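Local coordinates for FdxN element excision controlling factor protein (Anabaena variabilis, PDB 2OKF), which probably binds nucleic acid and probably takes part in controlling excision of the fdxN element, as an XisH protein of the PD-(D/E)XK nuclease clan, at residues F8-L16 / I56-L64. Residues are numbered along the deposited sequence; the frame is centred on the assembly and turned at random.
Sequences FHEVVKTAL and IAVEVKSFL. With EDO (1,2-ethanediol), chain G.
V12, one turn beyond F8 and one before L16, packs against both V58 and V60, and the whole contact is made by van der Waals and CH-pi interactions. Its CG2 lies 3.8 Å from V60 CG1, the two valines lying alongside each other and pointing opposite ways, whereas its CG1 meets V58 CG1 tip to tip at 4.2 Å. Farther along, L16 CD2 comes within 4.1 Å of I56 CD1, these side chains passing with opposite headings. The spacing explains the pairing: residues 8, 12 and 16, four apart on one helix face, meet S62, V60/V58 and I56 in turn, residues two apart along the extended chain, with the segment axes 9.4 Å apart at an angle of 144°.

The aromatic end is a CH-pi contact. S62 CB sits 3.4 Å from the centroid of the F8 ring, 10° off its normal, hence almost squarely over one face. F8 CG stands anti to its own carbonyl carbon (chi1 -73°), a setting that carries the ring out beyond V60 to the loop. L64 CD2 approaches F8 CZ obliquely at 4.0 Å.

Polar ends engage other partners. H9 NE2 hydrogen-bonds D26, and K13 pairs with both D26 and, weakly, E10. K61, whose CB points away from the helix, donates through NZ to Q79 and to an ethanediol oxygen.

Y128 of strand 125-129 touches F8, V11 and V12, and L126 touches L16, so the helix also packs on that strand. E59-V60-K61 matches the (D/E)XK signature of the nuclease clan, so this N-terminal helix probably backs the strand that carries it, on one face of the mixed beta-sheet.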
# COMPACT_ATOMS: atom_id res chain seq x y z
N PHE A 8 11.75 17.65 2.93
CA PHE A 8 11.08 17.36 1.66
C PHE A 8 9.67 17.91 1.66
O PHE A 8 9.17 18.35 0.63
CB PHE A 8 11.11 15.87 1.35
CG PHE A 8 12.46 15.41 0.95
CD1 PHE A 8 13.41 15.09 1.93
CD2 PHE A 8 12.82 15.34 -0.39
CE1 PHE A 8 14.68 14.71 1.56
CE2 PHE A 8 14.09 14.96 -0.76
CZ PHE A 8 15.03 14.66 0.21
N HIS A 9 9.04 17.89 2.82
CA HIS A 9 7.72 18.46 2.96
C HIS A 9 7.76 19.96 2.62
O HIS A 9 6.91 20.49 1.88
CB HIS A 9 7.27 18.24 4.38
CG HIS A 9 5.88 18.66 4.64
ND1 HIS A 9 4.82 17.78 4.59
CD2 HIS A 9 5.36 19.86 4.96
CE1 HIS A 9 3.70 18.44 4.86
NE2 HIS A 9 4.00 19.70 5.09
N GLU A 10 8.76 20.67 3.15
CA GLU A 10 8.92 22.08 2.89
C GLU A 10 9.27 22.33 1.43
O GLU A 10 8.78 23.29 0.84
CB GLU A 10 9.94 22.72 3.83
CG GLU A 10 9.42 22.84 5.27
CD GLU A 10 8.07 23.58 5.32
OE1 GLU A 10 7.98 24.71 4.79
OE2 GLU A 10 7.09 23.00 5.88
N VAL A 11 10.10 21.47 0.84
CA VAL A 11 10.44 21.60 -0.58
C VAL A 11 9.18 21.55 -1.44
O VAL A 11 9.02 22.35 -2.34
CB VAL A 11 11.39 20.48 -1.04
CG1 VAL A 11 11.48 20.40 -2.55
CG2 VAL A 11 12.78 20.69 -0.44
N VAL A 12 8.31 20.58 -1.18
CA VAL A 12 7.09 20.46 -1.98
C VAL A 12 6.18 21.66 -1.77
O VAL A 12 5.57 22.16 -2.72
CB VAL A 12 6.36 19.10 -1.70
CG1 VAL A 12 5.05 19.07 -2.46
CG2 VAL A 12 7.26 17.96 -2.09
N LYS A 13 6.07 22.15 -0.55
CA LYS A 13 5.28 23.34 -0.29
C LYS A 13 5.81 24.51 -1.07
O LYS A 13 5.06 25.28 -1.65
CB LYS A 13 5.22 23.65 1.22
CG LYS A 13 4.38 22.70 1.98
CD LYS A 13 4.49 22.83 3.50
CE LYS A 13 3.95 24.12 4.03
NZ LYS A 13 3.85 24.02 5.55
N THR A 14 7.14 24.66 -1.07
CA THR A 14 7.80 25.73 -1.81
C THR A 14 7.51 25.61 -3.30
O THR A 14 7.13 26.61 -3.93
CB THR A 14 9.30 25.73 -1.52
OG1 THR A 14 9.46 26.13 -0.14
CG2 THR A 14 10.07 26.69 -2.42
N ALA A 15 7.64 24.40 -3.83
CA ALA A 15 7.39 24.14 -5.24
C ALA A 15 5.95 24.48 -5.60
O ALA A 15 5.67 25.11 -6.61
CB ALA A 15 7.71 22.73 -5.55
N LEU A 16 5.01 24.05 -4.74
CA LEU A 16 3.60 24.37 -4.95
C LEU A 16 3.37 25.90 -4.98
O LEU A 16 2.71 26.42 -5.90
CB LEU A 16 2.73 23.75 -3.85
CG LEU A 16 2.48 22.25 -4.00
CD1 LEU A 16 1.97 21.64 -2.70
CD2 LEU A 16 1.50 22.03 -5.12
N ILE A 56 -6.47 19.95 -4.26
CA ILE A 56 -5.59 18.80 -4.26
C ILE A 56 -5.12 18.43 -2.86
O ILE A 56 -5.19 19.22 -1.94
CB ILE A 56 -4.34 18.99 -5.17
CG1 ILE A 56 -3.42 20.05 -4.60
CG2 ILE A 56 -4.78 19.35 -6.57
CD1 ILE A 56 -2.12 20.17 -5.33
N ALA A 57 -4.67 17.17 -2.74
CA ALA A 57 -4.00 16.68 -1.55
C ALA A 57 -2.71 16.05 -2.07
O ALA A 57 -2.70 15.43 -3.11
CB ALA A 57 -4.84 15.64 -0.81
N VAL A 58 -1.61 16.26 -1.35
CA VAL A 58 -0.34 15.75 -1.78
C VAL A 58 0.30 14.94 -0.69
O VAL A 58 0.52 15.41 0.43
CB VAL A 58 0.63 16.90 -2.17
CG1 VAL A 58 1.94 16.33 -2.67
CG2 VAL A 58 -0.01 17.77 -3.22
N GLU A 59 0.60 13.69 -1.07
CA GLU A 59 1.33 12.69 -0.27
C GLU A 59 2.82 12.81 -0.62
O GLU A 59 3.24 12.46 -1.71
CB GLU A 59 0.81 11.30 -0.54
CG GLU A 59 1.62 10.20 0.11
CD GLU A 59 1.17 8.84 -0.30
OE1 GLU A 59 0.03 8.69 -0.78
OE2 GLU A 59 1.97 7.87 -0.16
N VAL A 60 3.58 13.39 0.30
CA VAL A 60 5.00 13.63 0.04
C VAL A 60 5.89 12.47 0.38
O VAL A 60 5.87 12.03 1.50
CB VAL A 60 5.52 14.89 0.77
CG1 VAL A 60 7.00 15.12 0.44
CG2 VAL A 60 4.70 16.07 0.37
N LYS A 61 6.71 12.06 -0.60
CA LYS A 61 7.73 11.01 -0.43
C LYS A 61 9.08 11.50 -0.94
O LYS A 61 9.18 12.31 -1.91
CB LYS A 61 7.32 9.72 -1.13
CG LYS A 61 6.05 9.12 -0.55
CD LYS A 61 6.29 8.66 0.86
CE LYS A 61 5.02 8.25 1.55
NZ LYS A 61 5.31 7.57 2.82
N SER A 62 10.13 11.07 -0.26
CA SER A 62 11.50 11.47 -0.63
C SER A 62 12.30 10.31 -1.21
O SER A 62 13.30 10.54 -1.89
CB SER A 62 12.20 11.98 0.61
OG SER A 62 12.13 10.98 1.61
N PHE A 63 11.85 9.07 -0.97
CA PHE A 63 12.52 7.89 -1.50
C PHE A 63 14.01 7.93 -1.23
O PHE A 63 14.84 7.88 -2.15
CB PHE A 63 12.19 7.68 -2.99
CG PHE A 63 10.82 7.09 -3.21
CD1 PHE A 63 10.65 5.72 -3.21
CD2 PHE A 63 9.72 7.90 -3.37
CE1 PHE A 63 9.40 5.18 -3.39
CE2 PHE A 63 8.46 7.35 -3.53
CZ PHE A 63 8.31 5.98 -3.54
N LEU A 64 14.34 8.03 0.05
CA LEU A 64 15.73 8.07 0.47
C LEU A 64 16.38 6.71 0.34
O LEU A 64 15.76 5.66 0.59
CB LEU A 64 15.86 8.59 1.90
CG LEU A 64 15.43 10.04 2.14
CD1 LEU A 64 15.63 10.36 3.62
CD2 LEU A 64 16.19 11.02 1.28
C1 EDO G . 6.64 9.09 5.98
O1 EDO G . 5.24 8.86 5.75
C2 EDO G . 7.27 9.62 4.70
O2 EDO G . 8.39 8.80 4.35